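Major royal jelly protein 1 (Apis mellifera, PDB 5YYL) is the most abundant protein of royal jelly, binds a sterol, and probably serves as nutrition for developing honeybee larvae. Local coordinates at residues 78-92 / 104-116. Sequence-based numbering, arbitrary orientation.
Sequences VTMLRYNGVPSSLNV and LQPYPDWSFAKYD. With NAG (2-acetamido-2-deoxy-beta-D-glucopyranose), chain E.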
ATOM      1  N   VAL A  78     -25.793 -24.824   4.835  1.00 26.03           N
ATOM      2  CA  VAL A  78     -26.855 -25.429   4.031  1.00 25.46           C
ATOM      3  C   VAL A  78     -27.412 -26.580   4.839  1.00 25.64           C
ATOM      4  O   VAL A  78     -26.662 -27.487   5.182  1.00 27.97           O
ATOM      5  CB  VAL A  78     -26.330 -25.964   2.687  1.00 25.09           C
ATOM      6  CG1 VAL A  78     -27.453 -26.632   1.902  1.00 24.97           C
ATOM      7  CG2 VAL A  78     -25.700 -24.835   1.868  1.00 25.24           C
ATOM      8  N   THR A  79     -28.702 -26.533   5.178  1.00 25.09           N
ATOM      9  CA  THR A  79     -29.318 -27.589   5.986  1.00 24.02           C
ATOM     10  C   THR A  79     -30.133 -28.505   5.106  1.00 24.53           C
ATOM     11  O   THR A  79     -30.801 -28.051   4.184  1.00 22.11           O
ATOM     12  CB  THR A  79     -30.208 -27.084   7.127  1.00 22.51           C
ATOM     13  OG1 THR A  79     -31.445 -26.590   6.604  1.00 21.87           O
ATOM     14  CG2 THR A  79     -29.516 -26.040   7.934  1.00 22.42           C
ATOM     15  N   MET A  80     -30.066 -29.797   5.403  1.00 27.71           N
ATOM     16  CA  MET A  80     -30.735 -30.796   4.593  1.00 31.25           C
ATOM     17  C   MET A  80     -31.835 -31.493   5.406  1.00 34.06           C
ATOM     18  O   MET A  80     -31.631 -31.870   6.588  1.00 31.18           O
ATOM     19  CB  MET A  80     -29.726 -31.807   4.061  1.00 32.06           C
ATOM     20  CG  MET A  80     -30.054 -32.304   2.660  1.00 33.52           C
ATOM     21  SD  MET A  80     -29.747 -31.166   1.288  1.00 37.48           S
ATOM     22  CE  MET A  80     -28.272 -30.313   1.853  1.00 34.68           C
ATOM     23  N   LEU A  81     -33.003 -31.624   4.766  1.00 36.20           N
ATOM     24  CA  LEU A  81     -34.115 -32.392   5.326  1.00 36.92           C
ATOM     25  C   LEU A  81     -33.661 -33.835   5.427  1.00 38.39           C
ATOM     26  O   LEU A  81     -33.234 -34.423   4.425  1.00 37.08           O
ATOM     27  CB  LEU A  81     -35.357 -32.334   4.429  1.00 35.55           C
ATOM     28  CG  LEU A  81     -36.116 -31.011   4.334  1.00 33.86           C
ATOM     29  CD1 LEU A  81     -37.254 -31.125   3.342  1.00 32.85           C
ATOM     30  CD2 LEU A  81     -36.598 -30.588   5.704  1.00 34.30           C
ATOM     31  N   ARG A  82     -33.756 -34.394   6.630  1.00 39.58           N
ATOM     32  CA  ARG A  82     -33.240 -35.740   6.904  1.00 39.96           C
ATOM     33  C   ARG A  82     -34.191 -36.815   6.420  1.00 38.92           C
ATOM     34  O   ARG A  82     -34.991 -37.337   7.175  1.00 38.57           O
ATOM     35  CB  ARG A  82     -32.947 -35.925   8.391  1.00 39.50           C
ATOM     36  CG  ARG A  82     -32.295 -37.248   8.729  1.00 39.64           C
ATOM     37  CD  ARG A  82     -30.804 -37.284   8.369  1.00 38.29           C
ATOM     38  NE  ARG A  82     -30.051 -36.634   9.434  1.00 35.86           N
ATOM     39  CZ  ARG A  82     -28.754 -36.777   9.676  1.00 35.43           C
ATOM     40  NH1 ARG A  82     -27.984 -37.553   8.905  1.00 34.91           N
ATOM     41  NH2 ARG A  82     -28.215 -36.111  10.707  1.00 35.48           N
ATOM     42  N   TYR A  83     -34.091 -37.122   5.141  1.00 41.51           N
ATOM     43  CA  TYR A  83     -34.703 -38.312   4.588  1.00 46.05           C
ATOM     44  C   TYR A  83     -33.737 -39.502   4.735  1.00 47.99           C
ATOM     45  O   TYR A  83     -32.668 -39.375   5.340  1.00 44.82           O
ATOM     46  CB  TYR A  83     -35.145 -38.084   3.138  1.00 47.78           C
ATOM     47  CG  TYR A  83     -36.443 -37.320   3.012  1.00 50.19           C
ATOM     48  CD1 TYR A  83     -37.557 -37.906   2.425  1.00 52.46           C
ATOM     49  CD2 TYR A  83     -36.565 -36.009   3.485  1.00 52.05           C
ATOM     50  CE1 TYR A  83     -38.752 -37.216   2.303  1.00 54.86           C
ATOM     51  CE2 TYR A  83     -37.762 -35.314   3.371  1.00 53.37           C
ATOM     52  CZ  TYR A  83     -38.853 -35.924   2.773  1.00 53.59           C
ATOM     53  OH  TYR A  83     -40.054 -35.265   2.645  1.00 53.52           O
ATOM     54  N   ASN A  84     -34.160 -40.667   4.246  1.00 53.12           N
ATOM     55  CA  ASN A  84     -33.283 -41.831   4.085  1.00 53.15           C
ATOM     56  C   ASN A  84     -32.270 -41.510   2.978  1.00 50.98           C
ATOM     57  O   ASN A  84     -32.654 -41.163   1.848  1.00 43.70           O
ATOM     58  CB  ASN A  84     -34.083 -43.111   3.766  1.00 55.60           C
ATOM     59  CG  ASN A  84     -35.090 -42.924   2.624  1.00 62.27           C
ATOM     60  OD1 ASN A  84     -36.102 -42.220   2.779  1.00 64.95           O
ATOM     61  ND2 ASN A  84     -34.817 -43.553   1.471  1.00 61.93           N
ATOM     62  N   GLY A  85     -30.985 -41.590   3.332  1.00 50.20           N
ATOM     63  CA  GLY A  85     -29.890 -41.298   2.404  1.00 50.13           C
ATOM     64  C   GLY A  85     -29.338 -39.875   2.474  1.00 49.20           C
ATOM     65  O   GLY A  85     -28.911 -39.303   1.456  1.00 46.51           O
ATOM     66  N   VAL A  86     -29.331 -39.318   3.684  1.00 47.02           N
ATOM     67  CA  VAL A  86     -28.873 -37.966   3.936  1.00 44.65           C
ATOM     68  C   VAL A  86     -27.854 -38.035   5.069  1.00 43.48           C
ATOM     69  O   VAL A  86     -28.243 -38.065   6.235  1.00 41.64           O
ATOM     70  CB  VAL A  86     -30.043 -37.027   4.280  1.00 42.93           C
ATOM     71  CG1 VAL A  86     -29.520 -35.651   4.684  1.00 43.60           C
ATOM     72  CG2 VAL A  86     -30.978 -36.912   3.083  1.00 41.48           C
ATOM     73  N   PRO A  87     -26.551 -38.074   4.723  1.00 43.80           N
ATOM     74  CA  PRO A  87     -25.483 -38.307   5.705  1.00 43.47           C
ATOM     75  C   PRO A  87     -25.435 -37.296   6.831  1.00 45.40           C
ATOM     76  O   PRO A  87     -25.332 -37.690   7.998  1.00 49.00           O
ATOM     77  CB  PRO A  87     -24.199 -38.231   4.870  1.00 43.69           C
ATOM     78  CG  PRO A  87     -24.579 -37.593   3.586  1.00 44.51           C
ATOM     79  CD  PRO A  87     -26.011 -37.939   3.356  1.00 44.26           C
ATOM     80  N   SER A  88     -25.494 -36.007   6.486  1.00 44.84           N
ATOM     81  CA  SER A  88     -25.535 -34.940   7.489  1.00 42.81           C
ATOM     82  C   SER A  88     -26.619 -33.947   7.187  1.00 41.40           C
ATOM     83  O   SER A  88     -26.973 -33.738   6.017  1.00 42.04           O
ATOM     84  CB  SER A  88     -24.202 -34.213   7.578  1.00 42.71           C
ATOM     85  OG  SER A  88     -24.269 -33.167   8.548  1.00 43.06           O
ATOM     86  N   SER A  89     -27.140 -33.341   8.257  1.00 39.63           N
ATOM     87  CA  SER A  89     -28.216 -32.360   8.143  1.00 38.23           C
ATOM     88  C   SER A  89     -27.674 -30.942   8.185  1.00 36.04           C
ATOM     89  O   SER A  89     -28.001 -30.152   7.314  1.00 38.50           O
ATOM     90  CB  SER A  89     -29.249 -32.538   9.245  1.00 36.47           C
ATOM     91  OG  SER A  89     -30.360 -31.718   8.960  1.00 37.01           O
ATOM     92  N   LEU A  90     -26.880 -30.632   9.204  1.00 31.83           N
ATOM     93  CA  LEU A  90     -26.250 -29.333   9.334  1.00 32.15           C
ATOM     94  C   LEU A  90     -24.895 -29.326   8.616  1.00 35.41           C
ATOM     95  O   LEU A  90     -23.961 -30.008   9.045  1.00 39.16           O
ATOM     96  CB  LEU A  90     -26.078 -28.975  10.812  1.00 29.44           C
ATOM     97  CG  LEU A  90     -25.499 -27.598  11.121  1.00 29.18           C
ATOM     98  CD1 LEU A  90     -26.301 -26.492  10.452  1.00 28.72           C
ATOM     99  CD2 LEU A  90     -25.460 -27.393  12.623  1.00 30.12           C
ATOM    100  N   ASN A  91     -24.790 -28.554   7.530  1.00 36.47           N
ATOM    101  CA  ASN A  91     -23.565 -28.499   6.698  1.00 37.19           C
ATOM    102  C   ASN A  91     -23.080 -27.088   6.377  1.00 36.47           C
ATOM    103  O   ASN A  91     -23.801 -26.122   6.580  1.00 34.90           O
ATOM    104  CB  ASN A  91     -23.799 -29.217   5.367  1.00 37.38           C
ATOM    105  CG  ASN A  91     -24.576 -30.493   5.536  1.00 36.98           C
ATOM    106  OD1 ASN A  91     -24.168 -31.360   6.306  1.00 36.01           O
ATOM    107  ND2 ASN A  91     -25.710 -30.607   4.849  1.00 36.19           N
ATOM    108  N   VAL A  92     -21.839 -27.005   5.885  1.00 36.49           N
ATOM    109  CA  VAL A  92     -21.306 -25.810   5.223  1.00 36.98           C
ATOM    110  C   VAL A  92     -20.824 -26.201   3.845  1.00 38.41           C
ATOM    111  O   VAL A  92     -20.586 -27.370   3.589  1.00 42.01           O
ATOM    112  CB  VAL A  92     -20.159 -25.112   5.988  1.00 35.65           C
ATOM    113  CG1 VAL A  92     -20.655 -24.580   7.312  1.00 37.73           C
ATOM    114  CG2 VAL A  92     -18.984 -26.032   6.211  1.00 35.73           C
ATOM    115  N   LEU A 104     -20.787 -30.517   0.175  1.00 44.99           N
ATOM    116  CA  LEU A 104     -21.058 -30.079   1.528  1.00 46.59           C
ATOM    117  C   LEU A 104     -20.155 -30.790   2.485  1.00 47.50           C
ATOM    118  O   LEU A 104     -19.589 -31.800   2.159  1.00 50.61           O
ATOM    119  CB  LEU A 104     -22.507 -30.374   1.918  1.00 47.63           C
ATOM    120  CG  LEU A 104     -23.601 -29.824   1.010  1.00 46.08           C
ATOM    121  CD1 LEU A 104     -24.917 -29.917   1.759  1.00 47.66           C
ATOM    122  CD2 LEU A 104     -23.315 -28.393   0.583  1.00 44.73           C
ATOM    123  N   GLN A 105     -20.075 -30.269   3.693  1.00 46.96           N
ATOM    124  CA  GLN A 105     -19.172 -30.751   4.712  1.00 46.48           C
ATOM    125  C   GLN A 105     -19.911 -30.515   6.025  1.00 46.52           C
ATOM    126  O   GLN A 105     -20.287 -29.381   6.315  1.00 48.33           O
ATOM    127  CB  GLN A 105     -17.874 -29.946   4.643  1.00 49.80           C
ATOM    128  CG  GLN A 105     -16.959 -30.036   5.857  1.00 53.43           C
ATOM    129  CD  GLN A 105     -16.185 -28.750   6.073  1.00 53.58           C
ATOM    130  OE1 GLN A 105     -15.643 -28.181   5.127  1.00 55.22           O
ATOM    131  NE2 GLN A 105     -16.144 -28.276   7.321  1.00 53.22           N
ATOM    132  N   PRO A 106     -20.139 -31.574   6.816  1.00 43.51           N
ATOM    133  CA  PRO A 106     -20.908 -31.443   8.067  1.00 40.15           C
ATOM    134  C   PRO A 106     -20.339 -30.459   9.071  1.00 36.67           C
ATOM    135  O   PRO A 106     -19.128 -30.406   9.248  1.00 41.49           O
ATOM    136  CB  PRO A 106     -20.835 -32.853   8.656  1.00 41.16           C
ATOM    137  CG  PRO A 106     -20.747 -33.724   7.457  1.00 42.08           C
ATOM    138  CD  PRO A 106     -19.866 -32.986   6.492  1.00 41.77           C
ATOM    139  N   TYR A 107     -21.207 -29.704   9.732  1.00 35.20           N
ATOM    140  CA  TYR A 107     -20.792 -28.743  10.766  1.00 35.38           C
ATOM    141  C   TYR A 107     -21.340 -29.220  12.126  1.00 34.66           C
ATOM    142  O   TYR A 107     -22.487 -29.645  12.190  1.00 32.68           O
ATOM    143  CB  TYR A 107     -21.321 -27.334  10.429  1.00 33.22           C
ATOM    144  CG  TYR A 107     -20.879 -26.235  11.370  1.00 30.75           C
ATOM    145  CD1 TYR A 107     -19.705 -25.548  11.145  1.00 30.87           C
ATOM    146  CD2 TYR A 107     -21.655 -25.861  12.473  1.00 30.68           C
ATOM    147  CE1 TYR A 107     -19.290 -24.513  11.982  1.00 31.02           C
ATOM    148  CE2 TYR A 107     -21.248 -24.846  13.338  1.00 31.00           C
ATOM    149  CZ  TYR A 107     -20.066 -24.174  13.076  1.00 31.91           C
ATOM    150  OH  TYR A 107     -19.636 -23.166  13.903  1.00 35.63           O
ATOM    151  N   PRO A 108     -20.556 -29.166  13.208  1.00 40.18           N
ATOM    152  CA  PRO A 108     -19.132 -28.784  13.220  1.00 43.92           C
ATOM    153  C   PRO A 108     -18.217 -29.846  12.597  1.00 49.31           C
ATOM    154  O   PRO A 108     -17.366 -29.522  11.772  1.00 53.68           O
ATOM    155  CB  PRO A 108     -18.834 -28.645  14.709  1.00 41.93           C
ATOM    156  CG  PRO A 108     -20.128 -28.195  15.303  1.00 41.18           C
ATOM    157  CD  PRO A 108     -21.235 -28.771  14.459  1.00 41.89           C
ATOM    158  N   ASP A 109     -18.417 -31.098  12.998  1.00 54.74           N
ATOM    159  CA  ASP A 109     -17.705 -32.269  12.465  1.00 56.81           C
ATOM    160  C   ASP A 109     -18.776 -33.341  12.229  1.00 56.21           C
ATOM    161  O   ASP A 109     -19.965 -33.082  12.468  1.00 56.18           O
ATOM    162  CB  ASP A 109     -16.629 -32.748  13.470  1.00 59.67           C
ATOM    163  CG  ASP A 109     -17.099 -32.671  14.948  1.00 61.79           C
ATOM    164  OD1 ASP A 109     -18.126 -33.297  15.294  1.00 58.64           O
ATOM    165  OD2 ASP A 109     -16.443 -31.957  15.746  1.00 62.60           O
ATOM    166  N   TRP A 110     -18.375 -34.530  11.779  1.00 53.67           N
ATOM    167  CA  TRP A 110     -19.326 -35.658  11.614  1.00 51.72           C
ATOM    168  C   TRP A 110     -20.044 -36.152  12.897  1.00 51.87           C
ATOM    169  O   TRP A 110     -21.078 -36.819  12.796  1.00 50.56           O
ATOM    170  CB  TRP A 110     -18.637 -36.838  10.933  1.00 49.74           C
ATOM    171  CG  TRP A 110     -18.330 -36.598   9.504  1.00 50.08           C
ATOM    172  CD1 TRP A 110     -17.195 -36.033   8.986  1.00 49.63           C
ATOM    173  CD2 TRP A 110     -19.172 -36.912   8.385  1.00 50.25           C
ATOM    174  NE1 TRP A 110     -17.282 -35.976   7.610  1.00 51.27           N
ATOM    175  CE2 TRP A 110     -18.483 -36.512   7.216  1.00 50.24           C
ATOM    176  CE3 TRP A 110     -20.451 -37.487   8.257  1.00 51.01           C
ATOM    177  CZ2 TRP A 110     -19.025 -36.680   5.934  1.00 50.68           C
ATOM    178  CZ3 TRP A 110     -20.990 -37.652   6.983  1.00 49.83           C
ATOM    179  CH2 TRP A 110     -20.276 -37.248   5.840  1.00 49.70           C
ATOM    180  N   SER A 111     -19.504 -35.828  14.076  1.00 53.29           N
ATOM    181  CA  SER A 111     -20.120 -36.140  15.387  1.00 53.77           C
ATOM    182  C   SER A 111     -21.607 -35.776  15.501  1.00 58.55           C
ATOM    183  O   SER A 111     -22.393 -36.525  16.100  1.00 58.53           O
ATOM    184  CB  SER A 111     -19.346 -35.432  16.512  1.00 53.22           C
ATOM    185  N   PHE A 112     -21.990 -34.637  14.912  1.00 61.15           N
ATOM    186  CA  PHE A 112     -23.379 -34.134  14.960  1.00 55.67           C
ATOM    187  C   PHE A 112     -24.256 -34.638  13.804  1.00 53.79           C
ATOM    188  O   PHE A 112     -25.475 -34.445  13.830  1.00 52.61           O
ATOM    189  CB  PHE A 112     -23.380 -32.602  15.019  1.00 53.00           C
ATOM    190  CG  PHE A 112     -22.710 -32.048  16.248  1.00 52.11           C
ATOM    191  CD1 PHE A 112     -21.320 -31.939  16.311  1.00 53.98           C
ATOM    192  CD2 PHE A 112     -23.458 -31.661  17.358  1.00 51.07           C
ATOM    193  CE1 PHE A 112     -20.693 -31.431  17.440  1.00 54.58           C
ATOM    194  CE2 PHE A 112     -22.836 -31.156  18.488  1.00 53.43           C
ATOM    195  CZ  PHE A 112     -21.452 -31.042  18.534  1.00 55.28           C
ATOM    196  N   ALA A 113     -23.637 -35.293  12.819  1.00 52.36           N
ATOM    197  CA  ALA A 113     -24.361 -35.951  11.730  1.00 56.69           C
ATOM    198  C   ALA A 113     -25.090 -37.226  12.163  1.00 61.79           C
ATOM    199  O   ALA A 113     -26.005 -37.657  11.463  1.00 60.44           O
ATOM    200  CB  ALA A 113     -23.406 -36.272  10.587  1.00 56.92           C
ATOM    201  N   LYS A 114     -24.676 -37.822  13.290  1.00 68.20           N
ATOM    202  CA  LYS A 114     -25.197 -39.118  13.760  1.00 71.66           C
ATOM    203  C   LYS A 114     -26.497 -38.977  14.544  1.00 76.09           C
ATOM    204  O   LYS A 114     -26.600 -38.128  15.439  1.00 73.83           O
ATOM    205  CB  LYS A 114     -24.167 -39.828  14.654  1.00 72.62           C
ATOM    206  N   TYR A 115     -27.477 -39.819  14.203  1.00 80.36           N
ATOM    207  CA  TYR A 115     -28.777 -39.849  14.873  1.00 83.74           C
ATOM    208  C   TYR A 115     -29.293 -41.286  15.122  1.00 91.96           C
ATOM    209  O   TYR A 115     -30.460 -41.441  15.509  1.00 95.96           O
ATOM    210  CB  TYR A 115     -29.811 -38.985  14.102  1.00 77.96           C
ATOM    211  CG  TYR A 115     -30.299 -39.572  12.787  1.00 71.26           C
ATOM    212  CD1 TYR A 115     -31.633 -39.954  12.622  1.00 67.54           C
ATOM    213  CD2 TYR A 115     -29.426 -39.759  11.712  1.00 68.43           C
ATOM    214  CE1 TYR A 115     -32.079 -40.509  11.430  1.00 67.22           C
ATOM    215  CE2 TYR A 115     -29.863 -40.307  10.515  1.00 68.39           C
ATOM    216  CZ  TYR A 115     -31.190 -40.692  10.378  1.00 67.38           C
ATOM    217  OH  TYR A 115     -31.634 -41.217   9.181  1.00 63.18           O
ATOM    218  N   ASP A 116     -28.469 -42.318  14.857  1.00 94.32           N
ATOM    219  CA  ASP A 116     -28.727 -43.678  15.359  1.00 92.31           C
ATOM    220  C   ASP A 116     -28.785 -43.561  16.881  1.00 91.29           C
ATOM    221  O   ASP A 116     -29.829 -43.835  17.489  1.00 81.38           O
ATOM    222  CB  ASP A 116     -27.632 -44.671  14.922  1.00 82.96           C
TER
HETATM  223  C1  NAG E   1     -38.612 -42.973   4.966  1.00 80.39           C
HETATM  224  C2  NAG E   1     -38.963 -44.001   6.056  1.00 84.23           C
HETATM  225  C3  NAG E   1     -38.379 -45.374   5.693  1.00 87.08           C
HETATM  226  C4  NAG E   1     -38.771 -45.856   4.295  1.00 87.31           C
HETATM  227  C5  NAG E   1     -38.475 -44.718   3.299  1.00 86.91           C
HETATM  228  C6  NAG E   1     -38.953 -44.940   1.866  1.00 86.08           C
HETATM  229  C7  NAG E   1     -39.190 -43.793   8.518  1.00 82.43           C
HETATM  230  C8  NAG E   1     -38.514 -43.405   9.803  1.00 81.91           C
HETATM  231  N2  NAG E   1     -38.470 -43.650   7.389  1.00 82.50           N
HETATM  232  O3  NAG E   1     -38.791 -46.360   6.646  1.00 89.85           O
HETATM  233  O4  NAG E   1     -37.995 -47.053   4.058  1.00 86.62           O
HETATM  234  O5  NAG E   1     -39.099 -43.504   3.732  1.00 84.77           O
HETATM  235  O6  NAG E   1     -40.343 -45.271   1.849  1.00 88.45           O
HETATM  236  O7  NAG E   1     -40.337 -44.204   8.539  1.00 80.41           O
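Val-92 and Gln-105 form an antiparallel hydrogen-bonded pair between strands 90-92 and 104-106: Val-92 N to Gln-105 O at 2.9 Å, and Gln-105 N back to Val-92 O. Asn-91 and Pro-106 follow as the non-hydrogen-bonded pair, and then Tyr-107 N gives a nearly straight bond to Leu-90 O (2.9 Å, 177°). Beside these bonds the isopropyl group of Val-92 sits between two partners, CG2 alongside the side-chain amide of Gln-105 (NE2) and CG1 obliquely near the Tyr-107 ring. Leu-90 runs beside that tyrosine in the same direction and brings CD2 to the ring edge.

The tight part continues where Leu-104 CD1 meets the Met-80 methyl CE and the Asn-91 amide. Asn-91 is itself held from within its own segment, for Ser-88 OG hydrogen-bonds its OD1 at 2.9 Å. With OG anti to the backbone N (chi1 179°), that serine also lies against the Pro-106 ring, while its CB meets Ala-113 CB at 3.7 Å.

Arg-82 reaches from the loop between strands 75-81 and 90-94 to the chain after the 3-10 segment. NH2 donates to Ala-113 O at 2.8 Å from above the carbonyl plane; NH1 is taken up mainly by Val-86 O, while NE donates to Val-122 O and NH2 also to Ile-121 O. So held, the guanidinium has Tyr-115 CD2 over the centre of one face, the planes 29° apart, although that tyrosine is poorly ordered.

The solvent side is looser. Exposed Trp-110 packs on Pro-106 of its own segment, and across the contact offers just a ring edge to Pro-87 CB at 3.9 Å; near the other end Asn-84 sits next to a glycan sugar. Joining the last two strands of a four-stranded antiparallel meander, 65-72 through 102-106, the arrangement is that of a beta-propeller blade, consistent with the family's fold.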